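Putative polysaccharide deacetylase (PDB 5JP6) probably removes acetyl groups from peptidoglycan sugars, as a zinc-binding deacetylase of carbohydrate esterase family 4 from the predatory bacterium Bdellovibrio bacteriovorus. Local coordinates at residues E96-N101 against G181-A186; M128-H133 against S140-R145; D177-L182 against E212-V217. The protein carries 1 engineered substitution. All blocks are in the same frame, centred on the assembly; numbering follows the deposited sequence. Where two conformers were deposited one is given.

Contact 1: E96-N101 against G181-A186; sequences EIRDEN and GLYTDA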
ATOM      1  N   GLU A  96      -4.761 -11.425   4.758  1.00 19.62           N
ATOM      2  CA  GLU A  96      -4.286 -12.808   4.928  1.00 21.71           C
ATOM      3  C   GLU A  96      -5.421 -13.799   4.670  1.00 20.76           C
ATOM      4  O   GLU A  96      -5.204 -14.854   4.085  1.00 21.36           O
ATOM      5  CB  GLU A  96      -3.664 -13.019   6.302  1.00 21.29           C
ATOM      6  CG  GLU A  96      -2.394 -12.229   6.525  1.00 22.53           C
ATOM      7  CD  GLU A  96      -1.383 -12.415   5.431  1.00 25.42           C
ATOM      8  OE1 GLU A  96      -1.101 -13.599   5.079  1.00 24.26           O
ATOM      9  OE2 GLU A  96      -0.838 -11.388   4.971  1.00 26.63           O
ATOM     10  N   ILE A  97      -6.648 -13.439   5.074  1.00 21.47           N
ATOM     11  CA  ILE A  97      -7.773 -14.329   4.857  1.00 20.74           C
ATOM     12  C   ILE A  97      -8.102 -14.456   3.354  1.00 21.11           C
ATOM     13  O   ILE A  97      -8.476 -15.547   2.868  1.00 23.70           O
ATOM     14  CB  ILE A  97      -9.006 -13.861   5.644  1.00 22.43           C
ATOM     15  CG1 ILE A  97      -8.733 -13.926   7.149  1.00 23.63           C
ATOM     16  CG2 ILE A  97     -10.260 -14.626   5.260  1.00 23.85           C
ATOM     17  CD1 ILE A  97      -9.600 -12.997   7.982  1.00 25.99           C
ATOM     18  N   ARG A  98      -7.919 -13.356   2.626  1.00 21.78           N
ATOM     19  CA  ARG A  98      -8.169 -13.342   1.172  1.00 21.55           C
ATOM     20  C   ARG A  98      -7.049 -14.025   0.365  1.00 23.23           C
ATOM     21  O   ARG A  98      -7.293 -14.477  -0.769  1.00 27.13           O
ATOM     22  CB  ARG A  98      -8.369 -11.915   0.653  1.00 23.18           C
ATOM     23  CG  ARG A  98      -9.642 -11.260   1.153  1.00 23.94           C
ATOM     24  CD  ARG A  98      -9.884  -9.910   0.493  1.00 23.45           C
ATOM     25  NE  ARG A  98     -11.028  -9.238   1.052  1.00 24.79           N
ATOM     26  CZ  ARG A  98     -12.302  -9.532   0.781  1.00 23.85           C
ATOM     27  NH1 ARG A  98     -12.602 -10.442  -0.151  1.00 27.29           N
ATOM     28  NH2 ARG A  98     -13.266  -8.973   1.469  1.00 27.06           N
ATOM     29  N   ASP A  99      -5.825 -14.031   0.926  1.00 22.16           N
ATOM     30  CA  ASP A  99      -4.651 -14.534   0.229  1.00 22.31           C
ATOM     31  C   ASP A  99      -4.797 -16.006  -0.043  1.00 23.01           C
ATOM     32  O   ASP A  99      -4.805 -16.795   0.892  1.00 23.83           O
ATOM     33  CB  ASP A  99      -3.394 -14.262   1.048  1.00 23.06           C
ATOM     34  CG  ASP A  99      -2.135 -14.668   0.364  1.00 25.96           C
ATOM     35  OD1 ASP A  99      -2.143 -15.395  -0.672  1.00 28.74           O
ATOM     36  OD2 ASP A  99      -1.094 -14.169   0.884  1.00 28.50           O
ATOM     37  N   GLU A 100      -4.901 -16.378  -1.326  1.00 26.55           N
ATOM     38  CA  GLU A 100      -5.040 -17.814  -1.698  1.00 27.84           C
ATOM     39  C   GLU A 100      -3.901 -18.690  -1.157  1.00 27.00           C
ATOM     40  O   GLU A 100      -4.097 -19.878  -1.018  1.00 29.70           O
ATOM     41  CB  GLU A 100      -5.226 -18.007  -3.200  1.00 35.49           C
ATOM     42  CG  GLU A 100      -6.619 -17.633  -3.740  1.00 46.40           C
ATOM     43  CD  GLU A 100      -7.807 -18.439  -3.162  1.00 51.41           C
ATOM     44  OE1 GLU A 100      -7.623 -19.467  -2.447  1.00 47.11           O
ATOM     45  OE2 GLU A 100      -8.968 -18.018  -3.428  1.00 53.94           O
ATOM     46  N   ASN A 101      -2.714 -18.142  -0.861  1.00 25.62           N
ATOM     47  CA  ASN A 101      -1.635 -18.938  -0.244  1.00 25.40           C
ATOM     48  C   ASN A 101      -2.052 -19.503   1.113  1.00 23.75           C
ATOM     49  O   ASN A 101      -1.526 -20.533   1.522  1.00 26.62           O
ATOM     50  CB  ASN A 101      -0.343 -18.169  -0.121  1.00 27.66           C
ATOM     51  CG  ASN A 101       0.354 -17.998  -1.455  1.00 34.41           C
ATOM     52  OD1 ASN A 101       0.105 -18.740  -2.444  1.00 36.84           O
ATOM     53  ND2 ASN A 101       1.235 -17.040  -1.495  1.00 36.51           N
ATOM     54  N   GLY A 181      -4.811  -7.577  -5.759  1.00 21.65           N
ATOM     55  CA  GLY A 181      -5.689  -8.117  -6.765  1.00 23.53           C
ATOM     56  C   GLY A 181      -7.068  -7.492  -6.897  1.00 22.35           C
ATOM     57  O   GLY A 181      -7.682  -7.611  -7.955  1.00 24.80           O
ATOM     58  N   LEU A 182      -7.526  -6.810  -5.835  1.00 21.40           N
ATOM     59  CA  LEU A 182      -8.801  -6.113  -5.833  1.00 22.21           C
ATOM     60  C   LEU A 182      -8.698  -4.634  -5.529  1.00 20.95           C
ATOM     61  O   LEU A 182      -9.274  -3.828  -6.258  1.00 22.71           O
ATOM     62  CB  LEU A 182      -9.725  -6.716  -4.770  1.00 24.13           C
ATOM     63  CG  LEU A 182     -10.198  -8.133  -5.001  1.00 28.74           C
ATOM     64  CD1 LEU A 182     -10.950  -8.683  -3.779  1.00 29.43           C
ATOM     65  CD2 LEU A 182     -11.071  -8.168  -6.255  1.00 33.15           C
ATOM     66  N   TYR A 183      -7.979  -4.271  -4.460  1.00 20.05           N
ATOM     67  CA  TYR A 183      -8.112  -2.907  -3.958  1.00 20.98           C
ATOM     68  C   TYR A 183      -7.484  -1.870  -4.872  1.00 20.43           C
ATOM     69  O   TYR A 183      -7.953  -0.718  -4.930  1.00 20.10           O
ATOM     70  CB  TYR A 183      -7.548  -2.736  -2.551  1.00 19.91           C
ATOM     71  CG  TYR A 183      -7.798  -3.864  -1.572  1.00 18.82           C
ATOM     72  CD1 TYR A 183      -8.991  -4.588  -1.521  1.00 20.31           C
ATOM     73  CD2 TYR A 183      -6.825  -4.152  -0.627  1.00 19.89           C
ATOM     74  CE1 TYR A 183      -9.153  -5.621  -0.603  1.00 21.05           C
ATOM     75  CE2 TYR A 183      -6.978  -5.165   0.292  1.00 21.41           C
ATOM     76  CZ  TYR A 183      -8.157  -5.904   0.298  1.00 20.62           C
ATOM     77  OH  TYR A 183      -8.289  -6.946   1.194  1.00 22.66           O
ATOM     78  N   THR A 184      -6.419  -2.256  -5.551  1.00 19.54           N
ATOM     79  CA  THR A 184      -5.732  -1.320  -6.401  1.00 19.33           C
ATOM     80  C   THR A 184      -6.659  -0.828  -7.518  1.00 19.54           C
ATOM     81  O   THR A 184      -6.675   0.365  -7.832  1.00 18.95           O
ATOM     82  CB  THR A 184      -4.418  -1.953  -6.958  1.00 19.40           C
ATOM     83  OG1 THR A 184      -3.553  -2.248  -5.869  1.00 20.11           O
ATOM     84  CG2 THR A 184      -3.743  -0.998  -7.920  1.00 20.47           C
ATOM     85  N   ASP A 185      -7.443  -1.748  -8.107  1.00 20.13           N
ATOM     86  CA  ASP A 185      -8.381  -1.360  -9.155  1.00 20.48           C
ATOM     87  C   ASP A 185      -9.408  -0.355  -8.586  1.00 20.23           C
ATOM     88  O   ASP A 185      -9.808   0.557  -9.278  1.00 20.66           O
ATOM     89  CB  ASP A 185      -9.047  -2.579  -9.799  1.00 23.04           C
ATOM     90  CG  ASP A 185      -8.124  -3.342 -10.697  1.00 24.91           C
ATOM     91  OD1 ASP A 185      -7.505  -2.716 -11.562  1.00 26.72           O
ATOM     92  OD2 ASP A 185      -8.001  -4.598 -10.477  1.00 30.90           O
ATOM     93  N   ALA A 186      -9.860  -0.532  -7.344  1.00 19.80           N
ATOM     94  CA  ALA A 186     -10.783   0.447  -6.743  1.00 19.67           C
ATOM     95  C   ALA A 186     -10.115   1.833  -6.629  1.00 18.86           C
ATOM     96  O   ALA A 186     -10.721   2.847  -6.936  1.00 19.69           O
ATOM     97  CB  ALA A 186     -11.270  -0.014  -5.379  1.00 20.28           C
TER
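R98 and Y183 approach at a slant, with the guanidinium and ring planes 87° apart, so the pair is not stacked. The touching is done by the phenol oxygen, which lies beside the aliphatic end of the arginine, with R98 CD 3.4 Å from Y183 OH. R98 NE is 3.6 Å from the same hydroxyl, yet no hydrogen bond joins them; Y183 OH is paired instead with N95 OD1. The arginine reaches this place because CG sits beside its backbone N (chi1 -68°) and the chain then runs extended to NE, carrying the guanidinium out toward helix 183-193. Further out, L182 brings one methyl up to the charged group, CD1 lying 4.4 Å from R98 NH1, a loose van der Waals touch on a guanidinium whose NH2 already forms salt bridges to E94 and D118. In the fold, this small seam, burying 107 Å² in all, joins the end of helix 94-98, in the helical N-terminal part of the chain, to the start of helix 183-193, which follows strand 170-176 of the deacetylase sheet. L182 occupies the N-cap position of that second helix, and Y183 is its first residue. L135 also packs against both R98 and L182. The first helix stops just after R98: D99 leaves the helical conformation, and its OD1 accepts a bond of 2.8 Å from N101 N, an Asx turn in which the donor comes from above the carboxylate plane.

Contact 2: M128-H133 against S140-R145; sequences MSVPGH and SRNSFR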
ATOM      1  N   MET A 128     -20.872   7.885   4.828  1.00 27.42           N
ATOM      2  CA  MET A 128     -20.075   8.666   3.894  0.50 26.35           C
ATOM      3  C   MET A 128     -20.905   9.307   2.832  1.00 25.53           C
ATOM      4  O   MET A 128     -21.731   8.653   2.219  1.00 29.30           O
ATOM      5  CB  MET A 128     -19.064   7.787   3.222  0.50 26.93           C
ATOM      6  CG  MET A 128     -18.047   7.312   4.215  0.50 25.04           C
ATOM      7  SD  MET A 128     -17.171   5.945   3.507  0.50 27.09           S
ATOM      8  CE  MET A 128     -15.673   6.800   3.113  0.50 23.79           C
ATOM      9  N   SER A 129     -20.640  10.601   2.579  1.00 24.03           N
ATOM     10  CA  SER A 129     -21.368  11.292   1.504  1.00 25.88           C
ATOM     11  C   SER A 129     -20.905  10.850   0.143  1.00 22.87           C
ATOM     12  O   SER A 129     -21.674  10.917  -0.825  1.00 25.37           O
ATOM     13  CB  SER A 129     -21.329  12.811   1.658  1.00 29.74           C
ATOM     14  OG  SER A 129     -20.060  13.299   1.340  1.00 28.38           O
ATOM     15  N   VAL A 130     -19.661  10.366   0.069  1.00 22.21           N
ATOM     16  CA  VAL A 130     -19.075   9.847  -1.182  1.00 22.08           C
ATOM     17  C   VAL A 130     -18.551   8.441  -0.960  1.00 22.95           C
ATOM     18  O   VAL A 130     -17.381   8.253  -0.684  1.00 24.88           O
ATOM     19  CB  VAL A 130     -17.968  10.760  -1.759  1.00 22.88           C
ATOM     20  CG1 VAL A 130     -17.570  10.254  -3.123  1.00 23.84           C
ATOM     21  CG2 VAL A 130     -18.456  12.202  -1.859  1.00 25.57           C
ATOM     22  N   PRO A 131     -19.451   7.476  -0.961  1.00 23.28           N
ATOM     23  CA  PRO A 131     -19.008   6.134  -0.614  1.00 23.75           C
ATOM     24  C   PRO A 131     -18.084   5.547  -1.675  1.00 25.31           C
ATOM     25  O   PRO A 131     -18.115   5.965  -2.822  1.00 27.84           O
ATOM     26  CB  PRO A 131     -20.321   5.344  -0.495  1.00 29.92           C
ATOM     27  CG  PRO A 131     -21.281   6.090  -1.360  1.00 31.67           C
ATOM     28  CD  PRO A 131     -20.898   7.539  -1.200  1.00 28.35           C
ATOM     29  N   GLY A 132     -17.241   4.618  -1.246  1.00 24.94           N
ATOM     30  CA  GLY A 132     -16.421   3.833  -2.110  1.00 27.03           C
ATOM     31  C   GLY A 132     -16.694   2.358  -1.913  1.00 23.77           C
ATOM     32  O   GLY A 132     -17.624   2.005  -1.224  1.00 30.64           O
ATOM     33  N   HIS A 133     -15.940   1.517  -2.601  1.00 22.34           N
ATOM     34  CA  HIS A 133     -16.040   0.089  -2.459  1.00 22.58           C
ATOM     35  C   HIS A 133     -14.769  -0.528  -2.991  1.00 21.87           C
ATOM     36  O   HIS A 133     -14.467  -0.393  -4.182  1.00 23.52           O
ATOM     37  CB  HIS A 133     -17.210  -0.499  -3.230  1.00 24.61           C
ATOM     38  CG  HIS A 133     -17.734  -1.741  -2.618  1.00 25.47           C
ATOM     39  ND1 HIS A 133     -16.938  -2.835  -2.373  1.00 26.04           N
ATOM     40  CD2 HIS A 133     -18.974  -2.065  -2.193  1.00 29.27           C
ATOM     41  CE1 HIS A 133     -17.665  -3.774  -1.797  1.00 26.92           C
ATOM     42  NE2 HIS A 133     -18.910  -3.331  -1.682  1.00 28.13           N
ATOM     43  N   SER A 140     -18.400   6.455  -8.196  1.00 34.32           N
ATOM     44  CA  SER A 140     -18.750   7.295  -7.032  1.00 34.75           C
ATOM     45  C   SER A 140     -19.544   8.488  -7.535  1.00 31.81           C
ATOM     46  O   SER A 140     -19.709   8.713  -8.747  1.00 33.12           O
ATOM     47  CB  SER A 140     -17.508   7.770  -6.276  1.00 29.97           C
ATOM     48  OG  SER A 140     -16.912   8.792  -6.950  1.00 30.78           O
ATOM     49  N   ARG A 141     -20.023   9.267  -6.569  1.00 33.91           N
ATOM     50  CA  ARG A 141     -20.761  10.474  -6.850  1.00 35.37           C
ATOM     51  C   ARG A 141     -19.897  11.615  -7.331  1.00 30.46           C
ATOM     52  O   ARG A 141     -20.421  12.666  -7.652  1.00 34.80           O
ATOM     53  CB  ARG A 141     -21.494  10.908  -5.570  1.00 36.40           C
ATOM     54  CG  ARG A 141     -22.589   9.928  -5.150  1.00 42.15           C
ATOM     55  CD  ARG A 141     -23.198  10.287  -3.811  1.00 52.11           C
ATOM     56  NE  ARG A 141     -24.012   9.176  -3.307  1.00 61.16           N
ATOM     57  CZ  ARG A 141     -24.456   9.039  -2.053  1.00 66.39           C
ATOM     58  NH1 ARG A 141     -24.194   9.946  -1.115  1.00 57.22           N
ATOM     59  NH2 ARG A 141     -25.186   7.979  -1.732  1.00 77.10           N
ATOM     60  N   ASN A 142     -18.566  11.420  -7.348  1.00 28.52           N
ATOM     61  CA  ASN A 142     -17.655  12.510  -7.752  1.00 27.75           C
ATOM     62  C   ASN A 142     -17.822  12.856  -9.198  1.00 35.00           C
ATOM     63  O   ASN A 142     -17.661  11.995 -10.046  1.00 42.92           O
ATOM     64  CB  ASN A 142     -16.188  12.153  -7.480  1.00 29.30           C
ATOM     65  CG  ASN A 142     -15.824  12.200  -6.030  1.00 26.59           C
ATOM     66  OD1 ASN A 142     -16.488  12.874  -5.241  1.00 26.94           O
ATOM     67  ND2 ASN A 142     -14.662  11.529  -5.661  1.00 21.17           N
ATOM     68  N   SER A 143     -18.102  14.121  -9.474  1.00 36.13           N
ATOM     69  CA  SER A 143     -18.203  14.614 -10.868  1.00 39.07           C
ATOM     70  C   SER A 143     -17.519  15.964 -10.949  1.00 37.26           C
ATOM     71  O   SER A 143     -18.090  16.961 -11.382  1.00 59.73           O
ATOM     72  CB  SER A 143     -19.642  14.730 -11.310  1.00 47.88           C
ATOM     73  OG  SER A 143     -20.323  15.326 -10.268  1.00 58.57           O
ATOM     74  N   PHE A 144     -16.279  15.969 -10.533  1.00 30.95           N
ATOM     75  CA  PHE A 144     -15.359  17.099 -10.712  1.00 30.53           C
ATOM     76  C   PHE A 144     -14.097  16.538 -11.333  1.00 29.14           C
ATOM     77  O   PHE A 144     -13.908  15.320 -11.364  1.00 30.12           O
ATOM     78  CB  PHE A 144     -15.042  17.840  -9.396  1.00 29.52           C
ATOM     79  CG  PHE A 144     -14.287  17.023  -8.395  1.00 30.52           C
ATOM     80  CD1 PHE A 144     -14.961  16.223  -7.453  1.00 28.32           C
ATOM     81  CD2 PHE A 144     -12.900  17.000  -8.422  1.00 32.04           C
ATOM     82  CE1 PHE A 144     -14.248  15.427  -6.568  1.00 29.75           C
ATOM     83  CE2 PHE A 144     -12.189  16.252  -7.508  1.00 29.09           C
ATOM     84  CZ  PHE A 144     -12.842  15.474  -6.578  1.00 25.38           C
ATOM     85  N   ARG A 145     -13.219  17.425 -11.749  1.00 29.55           N
ATOM     86  CA  ARG A 145     -11.993  17.020 -12.403  1.00 29.10           C
ATOM     87  C   ARG A 145     -10.842  17.878 -11.874  1.00 25.35           C
ATOM     88  O   ARG A 145     -10.900  19.110 -11.993  1.00 31.49           O
ATOM     89  CB  ARG A 145     -12.148  17.211 -13.905  1.00 37.81           C
ATOM     90  CG  ARG A 145     -10.952  16.861 -14.755  1.00 41.90           C
ATOM     91  CD  ARG A 145     -11.271  17.133 -16.222  1.00 48.81           C
ATOM     92  NE  ARG A 145     -10.203  16.697 -17.117  1.00 50.16           N
ATOM     93  CZ  ARG A 145      -9.083  17.384 -17.359  1.00 51.27           C
ATOM     94  NH1 ARG A 145      -8.856  18.552 -16.761  1.00 49.78           N
ATOM     95  NH2 ARG A 145      -8.168  16.892 -18.198  1.00 51.91           N
TER
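R141 reaches back over S129 and P131, and the polar part of the meeting is a single bond: R141 NH1 gives a hydrogen to S129 O at 2.7 Å. The N-H...O angle of 122° makes it short but bent, and it is weak. R141 CD also lies close to that carbonyl, with S129 O 3.4 Å away. A second kind of contact is packing on a flat group, since P131 places CD over the centre of one guanidinium face, 3.9 Å above the plane, the two side chains crossing at about a right angle. The third is apolar and amide packing around V130. Its CG1 stands anti to the backbone N (chi1 -172°), which directs that methyl against S140 CB, 4.0 Å away, and against N142 OD1 at 3.5 Å. N142 lies across V130, and the contact buries its OD1 with no hydrogen-bond partner in the model, whereas its ND2 is bonded to P346 O. Helix 339-354 supplies further bonds: Q347 OE1 accepts from V130 N, and Q347 NE2 is hydrogen-bonded to S129 OG. Within the second segment, N142 N donates to S140 OG at 3.1 Å, and that hydroxyl is also hydrogen-bonded to E193. The arrangement is that of a long irregular connection, running from helix 110-126 to strand 150-153, folded back on itself over helix 339-354, with the bond from N142 N to S140 OG forming an ST turn where the returning arm begins.

Contact 3: D177-L182 against E212-V217; sequences DGPHGL and EALKRV. With ZN (zinc ion), chain B.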
ATOM      1  N   ASP A 177       3.348  -0.824  -1.809  1.00 18.05           N
ATOM      2  CA  ASP A 177       3.248  -2.263  -1.542  1.00 19.09           C
ATOM      3  C   ASP A 177       2.304  -3.077  -2.376  1.00 18.65           C
ATOM      4  O   ASP A 177       2.225  -4.285  -2.199  1.00 21.63           O
ATOM      5  CB  ASP A 177       3.023  -2.499  -0.063  1.00 20.64           C
ATOM      6  CG  ASP A 177       4.204  -2.075   0.722  1.00 24.49           C
ATOM      7  OD1 ASP A 177       5.324  -2.098   0.146  1.00 30.91           O
ATOM      8  OD2 ASP A 177       4.070  -1.701   1.848  1.00 31.83           O
ATOM      9  N   GLY A 178       1.666  -2.416  -3.319  1.00 18.78           N
ATOM     10  CA  GLY A 178       0.762  -3.069  -4.273  1.00 19.83           C
ATOM     11  C   GLY A 178       1.545  -3.581  -5.474  1.00 19.25           C
ATOM     12  O   GLY A 178       2.774  -3.564  -5.503  1.00 19.16           O
ATOM     13  N   PRO A 179       0.829  -4.038  -6.488  1.00 18.69           N
ATOM     14  CA  PRO A 179      -0.632  -3.990  -6.547  1.00 20.13           C
ATOM     15  C   PRO A 179      -1.304  -5.124  -5.796  1.00 20.71           C
ATOM     16  O   PRO A 179      -0.771  -6.243  -5.735  1.00 24.25           O
ATOM     17  CB  PRO A 179      -0.900  -4.136  -8.052  1.00 22.42           C
ATOM     18  CG  PRO A 179       0.268  -4.905  -8.564  1.00 24.25           C
ATOM     19  CD  PRO A 179       1.422  -4.476  -7.744  1.00 21.14           C
ATOM     20  N   HIS A 180      -2.484  -4.827  -5.267  1.00 20.01           N
ATOM     21  CA  HIS A 180      -3.378  -5.872  -4.736  1.00 20.18           C
ATOM     22  C   HIS A 180      -4.291  -6.353  -5.871  1.00 20.98           C
ATOM     23  O   HIS A 180      -4.511  -5.641  -6.839  1.00 23.91           O
ATOM     24  CB  HIS A 180      -4.207  -5.315  -3.569  1.00 20.15           C
ATOM     25  CG  HIS A 180      -4.951  -6.362  -2.782  1.00 19.99           C
ATOM     26  ND1 HIS A 180      -6.266  -6.719  -3.050  1.00 21.58           N
ATOM     27  CD2 HIS A 180      -4.543  -7.160  -1.781  1.00 21.46           C
ATOM     28  CE1 HIS A 180      -6.629  -7.664  -2.205  1.00 23.21           C
ATOM     29  NE2 HIS A 180      -5.596  -7.960  -1.442  1.00 22.01           N
ATOM     30  N   GLY A 181      -4.811  -7.577  -5.759  1.00 21.65           N
ATOM     31  CA  GLY A 181      -5.689  -8.117  -6.765  1.00 23.53           C
ATOM     32  C   GLY A 181      -7.068  -7.492  -6.897  1.00 22.35           C
ATOM     33  O   GLY A 181      -7.682  -7.611  -7.955  1.00 24.80           O
ATOM     34  N   LEU A 182      -7.526  -6.810  -5.835  1.00 21.40           N
ATOM     35  CA  LEU A 182      -8.801  -6.113  -5.833  1.00 22.21           C
ATOM     36  C   LEU A 182      -8.698  -4.634  -5.529  1.00 20.95           C
ATOM     37  O   LEU A 182      -9.274  -3.828  -6.258  1.00 22.71           O
ATOM     38  CB  LEU A 182      -9.725  -6.716  -4.770  1.00 24.13           C
ATOM     39  CG  LEU A 182     -10.198  -8.133  -5.001  1.00 28.74           C
ATOM     40  CD1 LEU A 182     -10.950  -8.683  -3.779  1.00 29.43           C
ATOM     41  CD2 LEU A 182     -11.071  -8.168  -6.255  1.00 33.15           C
ATOM     42  N   GLU A 212      -1.393  -8.408 -14.046  1.00 22.55           N
ATOM     43  CA  GLU A 212      -2.435  -7.754 -14.840  1.00 24.04           C
ATOM     44  C   GLU A 212      -2.917  -6.481 -14.173  1.00 22.97           C
ATOM     45  O   GLU A 212      -3.155  -5.478 -14.852  1.00 23.98           O
ATOM     46  CB  GLU A 212      -3.601  -8.710 -15.134  1.00 27.61           C
ATOM     47  CG  GLU A 212      -3.152  -9.887 -15.964  1.00 31.03           C
ATOM     48  CD  GLU A 212      -2.594  -9.437 -17.319  1.00 40.23           C
ATOM     49  OE1 GLU A 212      -3.218  -8.563 -18.008  1.00 44.43           O
ATOM     50  OE2 GLU A 212      -1.533  -9.956 -17.715  1.00 52.33           O
ATOM     51  N   ALA A 213      -3.020  -6.514 -12.837  1.00 22.25           N
ATOM     52  CA  ALA A 213      -3.355  -5.313 -12.097  1.00 23.61           C
ATOM     53  C   ALA A 213      -2.290  -4.241 -12.305  1.00 21.51           C
ATOM     54  O   ALA A 213      -2.624  -3.077 -12.499  1.00 21.43           O
ATOM     55  CB  ALA A 213      -3.551  -5.609 -10.612  1.00 23.14           C
ATOM     56  N   LEU A 214      -1.016  -4.637 -12.323  1.00 19.60           N
ATOM     57  CA  LEU A 214       0.044  -3.660 -12.555  1.00 19.48           C
ATOM     58  C   LEU A 214      -0.117  -3.011 -13.952  1.00 20.05           C
ATOM     59  O   LEU A 214       0.070  -1.808 -14.118  1.00 20.24           O
ATOM     60  CB  LEU A 214       1.428  -4.271 -12.393  1.00 20.15           C
ATOM     61  CG  LEU A 214       2.561  -3.248 -12.357  1.00 21.24           C
ATOM     62  CD1 LEU A 214       2.564  -2.485 -11.039  1.00 22.40           C
ATOM     63  CD2 LEU A 214       3.899  -3.946 -12.599  1.00 22.76           C
ATOM     64  N   LYS A 215      -0.439  -3.839 -14.949  1.00 21.21           N
ATOM     65  CA  LYS A 215      -0.680  -3.307 -16.272  1.00 20.82           C
ATOM     66  C   LYS A 215      -1.823  -2.283 -16.301  1.00 20.71           C
ATOM     67  O   LYS A 215      -1.756  -1.306 -17.048  1.00 21.65           O
ATOM     68  CB  LYS A 215      -0.909  -4.416 -17.262  1.00 22.19           C
ATOM     69  CG  LYS A 215       0.311  -5.311 -17.515  1.00 23.47           C
ATOM     70  CD  LYS A 215       0.006  -6.350 -18.578  1.00 29.45           C
ATOM     71  CE  LYS A 215       1.194  -7.268 -18.743  1.00 36.29           C
ATOM     72  NZ  LYS A 215       0.922  -8.244 -19.823  1.00 49.29           N
ATOM     73  N   ARG A 216      -2.875  -2.503 -15.510  1.00 21.24           N
ATOM     74  CA  ARG A 216      -3.955  -1.512 -15.436  1.00 22.24           C
ATOM     75  C   ARG A 216      -3.505  -0.235 -14.788  1.00 20.84           C
ATOM     76  O   ARG A 216      -3.930   0.835 -15.219  1.00 22.90           O
ATOM     77  CB  ARG A 216      -5.184  -2.080 -14.726  1.00 23.97           C
ATOM     78  CG  ARG A 216      -5.779  -3.294 -15.500  1.00 25.05           C
ATOM     79  CD  ARG A 216      -7.101  -3.769 -14.900  1.00 24.89           C
ATOM     80  NE  ARG A 216      -6.979  -4.442 -13.612  1.00 24.33           N
ATOM     81  CZ  ARG A 216      -6.761  -5.738 -13.467  1.00 24.38           C
ATOM     82  NH1 ARG A 216      -6.567  -6.498 -14.538  1.00 27.39           N
ATOM     83  NH2 ARG A 216      -6.707  -6.286 -12.258  1.00 27.02           N
ATOM     84  N   VAL A 217      -2.652  -0.320 -13.763  1.00 19.63           N
ATOM     85  CA  VAL A 217      -2.090   0.902 -13.170  1.00 18.37           C
ATOM     86  C   VAL A 217      -1.329   1.669 -14.266  1.00 19.47           C
ATOM     87  O   VAL A 217      -1.526   2.876 -14.425  1.00 20.49           O
ATOM     88  CB  VAL A 217      -1.143   0.604 -11.980  1.00 18.55           C
ATOM     89  CG1 VAL A 217      -0.483   1.875 -11.458  1.00 18.97           C
ATOM     90  CG2 VAL A 217      -1.846  -0.155 -10.851  1.00 19.56           C
TER
HETATM   91 ZN    ZN B 401       6.011  -0.431   2.491  0.50 37.29          ZN
HETATM   92  O   HOH W   1      -6.473  -8.578 -10.422  1.00 36.70           O
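R216 and G181 meet through a water that lies in the guanidinium plane, at its edge: the water accepts from R216 NH2 at 2.9 Å and donates to G181 O. One face of the same guanidinium rests on its own helix, on E212 O and A213 CA, each offset toward the rim of the group, and NE is held by a salt bridge to D185. H180 leaves the backbone on the side away from helix 211-219, and its ring has L182 CA in plane at its edge. ND1 accepts from L182 N at 3.1 Å, the donor tilted 30° out of the ring plane; the ring also stacks with Y183. Direct contact between the segments is largely apolar and centres on P179, which follows a cis peptide bond and lays CB, CG and CD of its ring against A213 and L214. P179 CB lies 4.0 Å from A213 CB, while P179 CD packs at 4.0 Å against CD1 of L214. The L214 branch arrives there because CG is anti to its backbone N (chi1 -169°). A213 CB also lies 3.9 Å from H180 O. P179 itself sits in the Asp-Asp-Gly-Pro signature of the NodB family, just after the strand 170-176. Upstream, D177 binds the zinc ion through OD2 at 2.4 Å, with H227 and Y280 as the other protein ligands. The chemistry is divided along one loop: a carboxylate ligand for zinc at D177 and, two residues on, an apolar proline packed on helix 211-219, consistent with a loop held in place close to the metal.

In the fold
Contacts 1 and 3 share G181 and L182, with centres about 10 Å apart, and the loop leaving the zinc site thus serves both: 177-182 packs on helix 211-219, while 181-186 starts the helix that meets 96-101. A salt bridge couples them, D185 OD1 lying 2.7 Å from R216 NE, and T184 packs on P179 and V217. The side chain of Y183 is about 14 Å from the zinc ion, so contact 1 does not reach the metal, whereas contact 3 includes its ligand D177. Contact 2 is peripheral, its centre about 22 Å from either of the others, but it touches contact 1 where A186 CB comes within 3.4 Å of H133 O.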